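Local coordinates for protein endo-beta-1,4-glucanase (Bacillus licheniformis, PDB 2JEN) that hydrolyses beta-1,4-linked glucans, xyloglucan among them, as a family 12 glycoside hydrolase acting on plant cell-wall polysaccharide, at residues 30-38 against 47-55; 86-97 against 236-245. The protein carries 1 engineered substitution. All blocks are in the same frame, centred on the assembly; numbering follows the deposited sequence.

Contact 1: residues 30-38 against 47-55; sequences ASSSNPSDK and YIFNNVWGA. With XYS (alpha-D-xylopyranose), chain B; GLC (alpha-D-glucopyranose), chain C; GLC (alpha-D-glucopyranose), chain D; SO4 (sulfate ion), chain G.
Lys38 runs alongside Tyr47 and Phe49, and its alkyl chain shows how a lysine can act as an apolar residue almost to its tip. With CG beside the backbone N (chi1 -62°) and every later torsion extended, the chain follows the Tyr47 ring outward. CB stands near Ile48 O and the ring; Lys38 CG touches both rings, Tyr47 CD2 at 3.7 Å and Phe49 CD1 at 3.8 Å. Lys38 CD lies over one Tyr47 face, a CH-pi contact 4.1 Å from the ring centroid, and CE continues to Tyr47 CE2. The tip then leaves the apolar surface for a water and a sulfate, probably from the crystallisation liquor, that Gln57 of the third subunit also binds; Lys38 NZ donates to sulfate O4 at 3.0 Å.

Beyond Lys38 the backbones are tied through Asn50. Asn50 N donates almost straight to Asp37 O (2.9 Å, 172°), while Asn50 O accepts from Ser36 N at 2.8 Å. Asn50 ND2 donates to Asn34 O at 3.0 Å from above the carbonyl plane, opposite the face used by Asp37 N; Gln63 holds OD1, so the flat group is fixed at both ends. Ser36 OG lies 2.8 Å from xylose O4, which Val52 N also binds. The type II turn 34-37, packed against the loop after strand 46-49, thus forms a xylose-binding site beside the glycan cleft of this GH12 enzyme.

Contact 2: residues 86-97 against 236-245; sequences VKAYPSIVSGWH and SSVEFGTEVF. With GLC (alpha-D-glucopyranose), chain E; GLC (alpha-D-glucopyranose), chain D; GLC (alpha-D-glucopyranose), chain C; XYS (alpha-D-xylopyranose), chain F.
Ser91 and Gly241 bring their backbones unusually close, CA to CA 3.8 Å, in a non-hydrogen-bonded antiparallel pair. A side chain at Gly241 would collide with Pro90 O and Ser91 CB, so this close pairing depends on glycine. The ring of Tyr89 presses in here, Tyr89 CE1 lying 3.5 Å from Gly241 C. Its CG is anti to the backbone N (chi1 -179°), which carries the ring over Ser91 CB; the other face receives C6 of the chain D glucose. Glu239 OE1 meets the ring edge 3.5 Å from Tyr89 CE2, the two planes nearly coplanar, and the hydroxyl bonds to Ala135 O. Replacing Tyr89 by an alanine would probably leave Ala135 O without this partner and open a gap between the sugar C6 and Ser91 CB.

The other carboxylate oxygen of Glu239 accepts from His97: His97 ND1 reaches the syn side of Glu239 OE2 at 2.6 Å, within the imidazole plane. A water joins OE1 to Ser91 OG. Held this way, His97 turns NE2 toward O3 of the chain C glucose, 2.8 Å away, making Glu239 a second-shell residue. Farther along, Glu243 OE2 accepts O6 of the chain D glucose at 2.8 Å, and Glu243 OE1 takes O3 of the chain E glucose at 2.6 Å. Antiparallel strands lining a sugar-filled groove fit the beta-jelly-roll of family 12 glycoside hydrolases, whose concave sheet carries the glycan cleft.

Overall arrangement
Both contacts reach the same sheet, in which strand 46-49 neighbours strand 91-95, while strand 30-32 of contact 1 edges the other sheet. Their centres are 10 Å apart, and both touch the glucoses of chains C and D. The centre of contact 2 lies about 4 Å from the centre of the molecule, against about 14 Å for contact 1. Contact 2 is wholly buried and untouched by other subunits; regular strand pairing dominates it, with the Glu243 carboxylate, His97 and aromatic rings facing the sugars. Contact 1, still largely buried, relies on turns and an asparagine amide; its outer side meets neighbouring subunits and a sulfate, its inner side the glycan, through Asn51, Trp53 and the xylose site. At the seam Phe49 meets His97 edge-to-face.

Contact 1: residues 30-38 against 47-55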
loop_
_atom_site.group_PDB
_atom_site.type_symbol
_atom_site.label_atom_id
_atom_site.label_comp_id
_atom_site.label_asym_id
_atom_site.label_seq_id
_atom_site.Cartn_x
_atom_site.Cartn_y
_atom_site.Cartn_z
ATOM N N ALA A 30 -2.709 15.428 8.947
ATOM C CA ALA A 30 -3.005 14.834 7.657
ATOM C C ALA A 30 -1.738 14.481 6.897
ATOM O O ALA A 30 -0.674 15.047 7.167
ATOM C CB ALA A 30 -3.908 15.720 6.822
ATOM N N SER A 31 -1.851 13.530 5.965
ATOM C CA SER A 31 -0.737 13.038 5.159
ATOM C C SER A 31 -1.189 12.495 3.787
ATOM O O SER A 31 -2.032 11.586 3.686
ATOM C CB SER A 31 0.071 12.002 5.927
ATOM O OG SER A 31 -0.667 10.831 6.174
ATOM N N SER A 32 -0.649 13.071 2.719
ATOM C CA SER A 32 -1.186 12.835 1.396
ATOM C C SER A 32 -0.084 12.376 0.454
ATOM O O SER A 32 1.087 12.708 0.680
ATOM C CB SER A 32 -1.910 14.090 0.903
ATOM O OG SER A 32 -2.848 13.811 -0.123
ATOM N N SER A 33 -0.445 11.642 -0.608
ATOM C CA SER A 33 0.563 10.934 -1.374
ATOM C C SER A 33 0.440 11.001 -2.883
ATOM O O SER A 33 1.283 10.438 -3.582
ATOM C CB SER A 33 0.611 9.482 -0.945
ATOM O OG SER A 33 0.862 9.380 0.451
ATOM N N ASN A 34 -0.550 11.692 -3.423
ATOM C CA ASN A 34 -0.681 11.791 -4.869
ATOM C C ASN A 34 0.081 12.993 -5.419
ATOM O O ASN A 34 0.333 13.973 -4.717
ATOM C CB ASN A 34 -2.152 11.841 -5.327
ATOM C CG ASN A 34 -2.919 10.561 -5.080
ATOM O OD1 ASN A 34 -3.772 10.547 -4.233
ATOM N ND2 ASN A 34 -2.606 9.501 -5.750
ATOM N N PRO A 35 0.421 12.927 -6.727
ATOM C CA PRO A 35 1.156 14.025 -7.328
ATOM C C PRO A 35 0.417 15.346 -7.166
ATOM O O PRO A 35 -0.785 15.427 -7.407
ATOM C CB PRO A 35 1.240 13.629 -8.802
ATOM C CG PRO A 35 1.203 12.104 -8.775
ATOM C CD PRO A 35 0.208 11.816 -7.663
ATOM N N SER A 36 1.155 16.390 -6.807
ATOM C CA SER A 36 0.655 17.768 -6.706
ATOM C C SER A 36 -0.357 17.977 -5.602
ATOM O O SER A 36 -0.960 19.042 -5.519
ATOM C CB SER A 36 0.112 18.252 -8.044
ATOM O OG SER A 36 1.127 18.244 -9.018
ATOM N N ASP A 37 -0.506 17.014 -4.688
ATOM C CA ASP A 37 -1.325 17.263 -3.494
ATOM C C ASP A 37 -0.798 18.448 -2.691
ATOM O O ASP A 37 0.398 18.731 -2.685
ATOM C CB ASP A 37 -1.429 16.024 -2.619
ATOM C CG ASP A 37 -2.280 14.901 -3.227
ATOM O OD1 ASP A 37 -2.920 15.101 -4.279
ATOM O OD2 ASP A 37 -2.341 13.810 -2.593
ATOM N N LYS A 38 -1.720 19.114 -1.980
ATOM C CA LYS A 38 -1.395 20.294 -1.198
ATOM C C LYS A 38 -2.009 20.197 0.180
ATOM O O LYS A 38 -3.207 19.913 0.312
ATOM C CB LYS A 38 -1.901 21.557 -1.883
ATOM C CG LYS A 38 -1.271 21.803 -3.257
ATOM C CD LYS A 38 -1.821 23.016 -3.999
ATOM C CE LYS A 38 -1.078 23.214 -5.311
ATOM N NZ LYS A 38 -1.601 24.347 -6.088
ATOM N N TYR A 47 1.496 26.224 1.771
ATOM C CA TYR A 47 1.104 24.800 1.635
ATOM C C TYR A 47 2.299 23.948 1.429
ATOM O O TYR A 47 3.279 24.346 0.803
ATOM C CB TYR A 47 0.081 24.571 0.508
ATOM C CG TYR A 47 0.450 25.109 -0.864
ATOM C CD1 TYR A 47 0.146 26.410 -1.226
ATOM C CD2 TYR A 47 1.066 24.293 -1.822
ATOM C CE1 TYR A 47 0.454 26.869 -2.498
ATOM C CE2 TYR A 47 1.348 24.780 -3.103
ATOM C CZ TYR A 47 1.065 26.073 -3.418
ATOM O OH TYR A 47 1.315 26.534 -4.697
ATOM N N ILE A 48 2.236 22.754 1.988
ATOM C CA ILE A 48 3.165 21.693 1.646
ATOM C C ILE A 48 2.663 21.138 0.313
ATOM O O ILE A 48 1.476 20.902 0.136
ATOM C CB ILE A 48 3.253 20.581 2.729
ATOM C CG1 ILE A 48 3.319 21.168 4.157
ATOM C CG2 ILE A 48 4.423 19.681 2.440
ATOM C CD1 ILE A 48 3.306 20.133 5.265
ATOM N N PHE A 49 3.590 20.922 -0.588
ATOM C CA PHE A 49 3.281 20.576 -1.974
ATOM C C PHE A 49 4.014 19.304 -2.403
ATOM O O PHE A 49 5.242 19.220 -2.320
ATOM C CB PHE A 49 3.734 21.754 -2.860
ATOM C CG PHE A 49 3.363 21.660 -4.325
ATOM C CD1 PHE A 49 2.163 21.114 -4.752
ATOM C CD2 PHE A 49 4.203 22.204 -5.264
ATOM C CE1 PHE A 49 1.838 21.083 -6.107
ATOM C CE2 PHE A 49 3.878 22.142 -6.609
ATOM C CZ PHE A 49 2.708 21.600 -7.023
ATOM N N ASN A 50 3.249 18.293 -2.823
ATOM C CA ASN A 50 3.806 17.007 -3.228
ATOM C C ASN A 50 4.266 17.117 -4.669
ATOM O O ASN A 50 3.705 16.521 -5.607
ATOM C CB ASN A 50 2.792 15.874 -3.016
ATOM C CG ASN A 50 3.467 14.541 -2.854
ATOM O OD1 ASN A 50 4.639 14.494 -2.447
ATOM N ND2 ASN A 50 2.742 13.455 -3.024
ATOM N N ASN A 51 5.331 17.909 -4.863
ATOM C CA ASN A 51 5.828 18.297 -6.187
ATOM C C ASN A 51 6.721 17.211 -6.749
ATOM O O ASN A 51 7.778 16.949 -6.189
ATOM C CB ASN A 51 6.595 19.617 -6.053
ATOM C CG ASN A 51 7.166 20.129 -7.335
ATOM O OD1 ASN A 51 7.310 19.411 -8.284
ATOM N ND2 ASN A 51 7.520 21.403 -7.332
ATOM N N VAL A 52 6.259 16.566 -7.827
ATOM C CA VAL A 52 6.953 15.470 -8.459
ATOM C C VAL A 52 7.274 15.805 -9.919
ATOM O O VAL A 52 7.139 14.964 -10.808
ATOM C CB VAL A 52 6.187 14.141 -8.311
ATOM C CG1 VAL A 52 6.114 13.766 -6.829
ATOM C CG2 VAL A 52 4.774 14.174 -8.912
ATOM N N TRP A 53 7.800 17.012 -10.154
ATOM C CA TRP A 53 7.896 17.534 -11.497
ATOM C C TRP A 53 8.802 16.742 -12.438
ATOM O O TRP A 53 8.633 16.808 -13.657
ATOM C CB TRP A 53 8.359 18.975 -11.499
ATOM C CG TRP A 53 9.759 19.281 -11.088
ATOM C CD1 TRP A 53 10.212 19.578 -9.821
ATOM C CD2 TRP A 53 10.890 19.427 -11.952
ATOM N NE1 TRP A 53 11.549 19.895 -9.866
ATOM C CE2 TRP A 53 11.971 19.824 -11.156
ATOM C CE3 TRP A 53 11.063 19.315 -13.332
ATOM C CZ2 TRP A 53 13.231 20.084 -11.680
ATOM C CZ3 TRP A 53 12.327 19.556 -13.859
ATOM C CH2 TRP A 53 13.389 19.920 -13.020
ATOM N N GLY A 54 9.755 16.007 -11.893
ATOM C CA GLY A 54 10.750 15.285 -12.672
ATOM C C GLY A 54 10.524 13.803 -12.767
ATOM O O GLY A 54 11.435 13.062 -13.100
ATOM N N ALA A 55 9.312 13.345 -12.451
ATOM C CA ALA A 55 9.047 11.914 -12.265
ATOM C C ALA A 55 8.579 11.146 -13.485
ATOM O O ALA A 55 8.436 9.927 -13.413
ATOM C CB ALA A 55 8.024 11.768 -11.162
HETATM C C1 XYS B . 4.287 20.194 -12.329
HETATM C C2 XYS B . 3.764 18.806 -12.677
HETATM C C3 XYS B . 3.251 18.070 -11.433
HETATM C C4 XYS B . 4.277 18.246 -10.308
HETATM C C5 XYS B . 4.704 19.699 -10.054
HETATM O O2 XYS B . 2.685 18.941 -13.615
HETATM O O3 XYS B . 2.985 16.665 -11.625
HETATM O O4 XYS B . 3.819 17.620 -9.138
HETATM O O5 XYS B . 5.158 20.236 -11.246
HETATM C C1 GLC C . 10.805 23.344 -10.938
HETATM C C2 GLC C . 9.418 23.461 -10.339
HETATM C C3 GLC C . 8.403 22.751 -11.200
HETATM C C4 GLC C . 8.507 23.320 -12.614
HETATM C C5 GLC C . 9.944 23.147 -13.133
HETATM C C6 GLC C . 10.069 23.842 -14.497
HETATM O O2 GLC C . 9.349 22.992 -8.992
HETATM O O3 GLC C . 7.108 22.865 -10.587
HETATM O O4 GLC C . 7.656 22.661 -13.506
HETATM O O5 GLC C . 10.816 23.854 -12.273
HETATM O O6 GLC C . 10.214 22.898 -15.533
HETATM C C1 GLC D . 15.698 24.992 -9.789
HETATM C C2 GLC D . 15.080 24.935 -11.184
HETATM C C3 GLC D . 13.587 25.079 -11.053
HETATM C C4 GLC D . 13.058 23.911 -10.228
HETATM C C5 GLC D . 13.764 24.018 -8.870
HETATM C C6 GLC D . 13.247 23.041 -7.807
HETATM O O1 GLC D . 17.097 24.932 -9.807
HETATM O O2 GLC D . 15.471 25.962 -12.068
HETATM O O3 GLC D . 13.107 25.201 -12.393
HETATM O O4 GLC D . 11.670 24.039 -10.016
HETATM O O5 GLC D . 15.164 23.885 -9.069
HETATM O O6 GLC D . 13.298 21.703 -8.255
HETATM S S SO4 G . -4.810 22.613 -7.364
HETATM O O1 SO4 G . -4.560 21.188 -7.305
HETATM O O2 SO4 G . -4.558 23.218 -8.670
HETATM O O3 SO4 G . -6.283 22.547 -7.242
HETATM O O4 SO4 G . -4.436 23.455 -6.233
HETATM O O HOH W 1 0.869 24.797 -7.480
#

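Contact 2: residues 86-97 against 236-245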
loop_
_atom_site.group_PDB
_atom_site.type_symbol
_atom_site.label_atom_id
_atom_site.label_comp_id
_atom_site.label_asym_id
_atom_site.label_seq_id
_atom_site.Cartn_x
_atom_site.Cartn_y
_atom_site.Cartn_z
ATOM N N VAL A 86 16.684 16.002 -11.467
ATOM C CA VAL A 86 15.824 16.189 -10.309
ATOM C C VAL A 86 14.499 15.457 -10.546
ATOM O O VAL A 86 13.847 15.706 -11.556
ATOM C CB VAL A 86 15.562 17.688 -10.051
ATOM C CG1 VAL A 86 14.544 17.867 -8.917
ATOM C CG2 VAL A 86 16.858 18.427 -9.714
ATOM N N LYS A 87 14.154 14.520 -9.649
ATOM C CA LYS A 87 12.903 13.794 -9.782
ATOM C C LYS A 87 11.723 14.533 -9.178
ATOM O O LYS A 87 10.598 14.426 -9.674
ATOM C CB LYS A 87 12.982 12.417 -9.137
ATOM C CG LYS A 87 14.178 11.552 -9.608
ATOM C CD LYS A 87 14.348 11.507 -11.112
ATOM C CE LYS A 87 15.497 10.581 -11.567
ATOM N NZ LYS A 87 16.849 11.093 -11.119
ATOM N N ALA A 88 11.989 15.255 -8.093
ATOM C CA ALA A 88 10.925 15.815 -7.275
ATOM C C ALA A 88 11.480 16.943 -6.418
ATOM O O ALA A 88 12.695 16.972 -6.139
ATOM C CB ALA A 88 10.327 14.700 -6.370
ATOM N N TYR A 89 10.587 17.848 -5.995
ATOM C CA TYR A 89 10.924 18.905 -5.054
ATOM C C TYR A 89 9.761 19.044 -4.070
ATOM O O TYR A 89 9.067 20.067 -4.044
ATOM C CB TYR A 89 11.185 20.202 -5.801
ATOM C CG TYR A 89 11.584 21.412 -4.955
ATOM C CD1 TYR A 89 12.702 21.391 -4.116
ATOM C CD2 TYR A 89 10.831 22.570 -4.960
ATOM C CE1 TYR A 89 13.103 22.509 -3.393
ATOM C CE2 TYR A 89 11.210 23.689 -4.234
ATOM C CZ TYR A 89 12.304 23.627 -3.396
ATOM O OH TYR A 89 12.673 24.762 -2.716
ATOM N N PRO A 90 9.541 18.015 -3.247
ATOM C CA PRO A 90 8.586 18.203 -2.145
ATOM C C PRO A 90 9.043 19.421 -1.346
ATOM O O PRO A 90 10.244 19.606 -1.105
ATOM C CB PRO A 90 8.709 16.899 -1.325
ATOM C CG PRO A 90 10.104 16.364 -1.692
ATOM C CD PRO A 90 10.276 16.750 -3.152
ATOM N N SER A 91 8.096 20.259 -0.951
ATOM C CA SER A 91 8.426 21.593 -0.521
ATOM C C SER A 91 7.266 22.256 0.170
ATOM O O SER A 91 6.115 21.816 0.070
ATOM C CB SER A 91 8.839 22.415 -1.740
ATOM O OG SER A 91 7.922 22.222 -2.805
ATOM N N ILE A 92 7.593 23.324 0.910
ATOM C CA ILE A 92 6.614 24.305 1.357
ATOM C C ILE A 92 6.666 25.494 0.420
ATOM O O ILE A 92 7.747 25.990 0.130
ATOM C CB ILE A 92 6.875 24.771 2.799
ATOM C CG1 ILE A 92 6.932 23.582 3.745
ATOM C CG2 ILE A 92 5.826 25.802 3.211
ATOM C CD1 ILE A 92 7.490 23.941 5.163
ATOM N N VAL A 93 5.495 25.981 0.012
ATOM C CA VAL A 93 5.345 27.135 -0.894
ATOM C C VAL A 93 4.741 28.261 -0.104
ATOM O O VAL A 93 3.671 28.106 0.485
ATOM C CB VAL A 93 4.467 26.789 -2.125
ATOM C CG1 VAL A 93 4.165 28.012 -2.995
ATOM C CG2 VAL A 93 5.115 25.686 -2.935
ATOM N N SER A 94 5.327 29.453 -0.210
ATOM C CA SER A 94 4.667 30.734 0.042
ATOM C C SER A 94 4.648 31.579 -1.197
ATOM O O SER A 94 5.690 31.759 -1.804
ATOM C CB SER A 94 5.418 31.462 1.158
ATOM O OG SER A 94 4.637 32.577 1.566
ATOM N N GLY A 95 3.491 32.087 -1.578
ATOM C CA GLY A 95 3.351 32.872 -2.777
ATOM C C GLY A 95 2.814 32.093 -3.926
ATOM O O GLY A 95 1.820 31.366 -3.802
ATOM N N TRP A 96 3.454 32.274 -5.073
ATOM C CA TRP A 96 3.025 31.696 -6.336
ATOM C C TRP A 96 3.739 30.360 -6.636
ATOM O O TRP A 96 4.894 30.169 -6.284
ATOM C CB TRP A 96 3.307 32.722 -7.457
ATOM C CG TRP A 96 3.191 32.262 -8.864
ATOM C CD1 TRP A 96 2.130 32.414 -9.685
ATOM C CD2 TRP A 96 4.229 31.654 -9.657
ATOM N NE1 TRP A 96 2.398 31.904 -10.919
ATOM C CE2 TRP A 96 3.685 31.422 -10.936
ATOM C CE3 TRP A 96 5.537 31.237 -9.393
ATOM C CZ2 TRP A 96 4.424 30.852 -11.969
ATOM C CZ3 TRP A 96 6.257 30.624 -10.385
ATOM C CH2 TRP A 96 5.707 30.439 -11.662
ATOM N N HIS A 97 3.078 29.438 -7.340
ATOM C CA HIS A 97 3.789 28.306 -7.937
ATOM C C HIS A 97 2.988 27.759 -9.112
ATOM O O HIS A 97 2.213 26.819 -8.980
ATOM C CB HIS A 97 4.076 27.184 -6.942
ATOM C CG HIS A 97 4.992 26.152 -7.515
ATOM N ND1 HIS A 97 6.356 26.207 -7.333
ATOM C CD2 HIS A 97 4.753 25.122 -8.362
ATOM C CE1 HIS A 97 6.911 25.226 -8.031
ATOM N NE2 HIS A 97 5.961 24.553 -8.666
ATOM N N SER A 236 8.063 36.550 -6.425
ATOM C CA SER A 236 6.760 35.912 -6.548
ATOM C C SER A 236 6.516 34.810 -5.515
ATOM O O SER A 236 5.378 34.524 -5.198
ATOM C CB SER A 236 6.613 35.302 -7.929
ATOM O OG SER A 236 6.864 36.266 -8.916
ATOM N N SER A 237 7.583 34.205 -5.027
ATOM C CA SER A 237 7.503 32.974 -4.224
ATOM C C SER A 237 8.750 32.818 -3.405
ATOM O O SER A 237 9.842 33.109 -3.897
ATOM C CB SER A 237 7.372 31.806 -5.239
ATOM O OG SER A 237 7.319 30.542 -4.644
ATOM N N VAL A 238 8.614 32.263 -2.187
ATOM C CA VAL A 238 9.706 31.659 -1.444
ATOM C C VAL A 238 9.239 30.269 -1.074
ATOM O O VAL A 238 8.194 30.104 -0.430
ATOM C CB VAL A 238 10.098 32.454 -0.192
ATOM C CG1 VAL A 238 11.110 31.712 0.646
ATOM C CG2 VAL A 238 10.612 33.853 -0.595
ATOM N N GLU A 239 10.010 29.295 -1.515
ATOM C CA GLU A 239 9.728 27.884 -1.280
ATOM C C GLU A 239 10.905 27.263 -0.557
ATOM O O GLU A 239 12.043 27.734 -0.716
ATOM C CB GLU A 239 9.496 27.140 -2.606
ATOM C CG GLU A 239 8.592 27.869 -3.555
ATOM C CD GLU A 239 8.227 27.142 -4.819
ATOM O OE1 GLU A 239 8.700 26.014 -5.050
ATOM O OE2 GLU A 239 7.452 27.739 -5.604
ATOM N N PHE A 240 10.681 26.205 0.202
ATOM C CA PHE A 240 11.769 25.457 0.822
ATOM C C PHE A 240 11.457 23.988 0.669
ATOM O O PHE A 240 10.352 23.545 1.003
ATOM C CB PHE A 240 11.915 25.768 2.305
ATOM C CG PHE A 240 13.001 24.970 2.978
ATOM C CD1 PHE A 240 12.702 23.820 3.658
ATOM C CD2 PHE A 240 14.330 25.356 2.880
ATOM C CE1 PHE A 240 13.713 23.062 4.235
ATOM C CE2 PHE A 240 15.330 24.608 3.429
ATOM C CZ PHE A 240 15.024 23.466 4.131
ATOM N N GLY A 241 12.421 23.220 0.170
ATOM C CA GLY A 241 12.175 21.799 0.023
ATOM C C GLY A 241 13.416 21.027 -0.253
ATOM O O GLY A 241 14.530 21.539 -0.040
ATOM N N THR A 242 13.244 19.764 -0.633
ATOM C CA THR A 242 14.366 18.889 -0.935
ATOM C C THR A 242 14.282 18.472 -2.383
ATOM O O THR A 242 13.388 17.731 -2.753
ATOM C CB THR A 242 14.392 17.659 -0.026
ATOM O OG1 THR A 242 13.156 16.951 -0.179
ATOM C CG2 THR A 242 14.561 17.986 1.453
ATOM N N GLU A 243 15.234 18.872 -3.222
ATOM C CA GLU A 243 15.326 18.261 -4.553
ATOM C C GLU A 243 15.909 16.895 -4.360
ATOM O O GLU A 243 16.944 16.734 -3.703
ATOM C CB GLU A 243 16.223 19.045 -5.503
ATOM C CG GLU A 243 15.715 20.437 -5.858
ATOM C CD GLU A 243 16.551 21.124 -6.909
ATOM O OE1 GLU A 243 17.727 21.385 -6.663
ATOM O OE2 GLU A 243 16.022 21.400 -8.001
ATOM N N VAL A 244 15.232 15.868 -4.887
ATOM C CA VAL A 244 15.697 14.507 -4.761
ATOM C C VAL A 244 16.053 13.986 -6.145
ATOM O O VAL A 244 15.250 14.070 -7.084
ATOM C CB VAL A 244 14.665 13.572 -4.120
ATOM C CG1 VAL A 244 15.286 12.151 -4.012
ATOM C CG2 VAL A 244 14.210 14.116 -2.748
ATOM N N PHE A 245 17.298 13.505 -6.280
ATOM C CA PHE A 245 17.818 12.908 -7.471
ATOM C C PHE A 245 17.660 11.389 -7.404
ATOM O O PHE A 245 17.302 10.725 -8.381
ATOM C CB PHE A 245 19.274 13.305 -7.648
ATOM C CG PHE A 245 19.497 14.779 -7.752
ATOM C CD1 PHE A 245 19.580 15.561 -6.600
ATOM C CD2 PHE A 245 19.603 15.395 -8.978
ATOM C CE1 PHE A 245 19.773 16.944 -6.689
ATOM C CE2 PHE A 245 19.841 16.789 -9.058
ATOM C CZ PHE A 245 19.923 17.543 -7.912
HETATM C C1 GLC E . 20.558 20.594 -11.349
HETATM C C2 GLC E . 20.457 21.369 -10.057
HETATM C C3 GLC E . 19.020 21.627 -9.671
HETATM C C4 GLC E . 18.193 22.171 -10.838
HETATM C C5 GLC E . 18.466 21.317 -12.088
HETATM C C6 GLC E . 17.762 21.910 -13.305
HETATM O O2 GLC E . 21.063 20.621 -9.025
HETATM O O3 GLC E . 19.001 22.563 -8.623
HETATM O O4 GLC E . 16.811 22.197 -10.483
HETATM O O5 GLC E . 19.849 21.307 -12.360
HETATM O O6 GLC E . 17.751 20.939 -14.353
HETATM C C1 GLC D . 15.698 24.992 -9.789
HETATM C C2 GLC D . 15.080 24.935 -11.184
HETATM C C3 GLC D . 13.587 25.079 -11.053
HETATM C C4 GLC D . 13.058 23.911 -10.228
HETATM C C5 GLC D . 13.764 24.018 -8.870
HETATM C C6 GLC D . 13.247 23.041 -7.807
HETATM O O1 GLC D . 17.097 24.932 -9.807
HETATM O O2 GLC D . 15.471 25.962 -12.068
HETATM O O3 GLC D . 13.107 25.201 -12.393
HETATM O O4 GLC D . 11.670 24.039 -10.016
HETATM O O5 GLC D . 15.164 23.885 -9.069
HETATM O O6 GLC D . 13.298 21.703 -8.255
HETATM C C1 GLC C . 10.805 23.344 -10.938
HETATM C C2 GLC C . 9.418 23.461 -10.339
HETATM C C3 GLC C . 8.403 22.751 -11.200
HETATM C C4 GLC C . 8.507 23.320 -12.614
HETATM C C5 GLC C . 9.944 23.147 -13.133
HETATM C C6 GLC C . 10.069 23.842 -14.497
HETATM O O2 GLC C . 9.349 22.992 -8.992
HETATM O O3 GLC C . 7.108 22.865 -10.587
HETATM O O4 GLC C . 7.656 22.661 -13.506
HETATM O O5 GLC C . 10.816 23.854 -12.273
HETATM O O6 GLC C . 10.214 22.898 -15.533
HETATM C C1 XYS F . 24.547 16.929 -9.920
HETATM C C2 XYS F . 25.753 16.025 -9.935
HETATM C C3 XYS F . 25.316 14.579 -10.016
HETATM C C4 XYS F . 24.347 14.291 -8.883
HETATM C C5 XYS F . 23.216 15.298 -8.967
HETATM O O2 XYS F . 26.609 16.356 -11.036
HETATM O O3 XYS F . 26.437 13.705 -9.963
HETATM O O4 XYS F . 23.797 12.997 -9.083
HETATM O O5 XYS F . 23.692 16.638 -8.857
HETATM O O HOH W 2 7.386 23.503 -5.216
#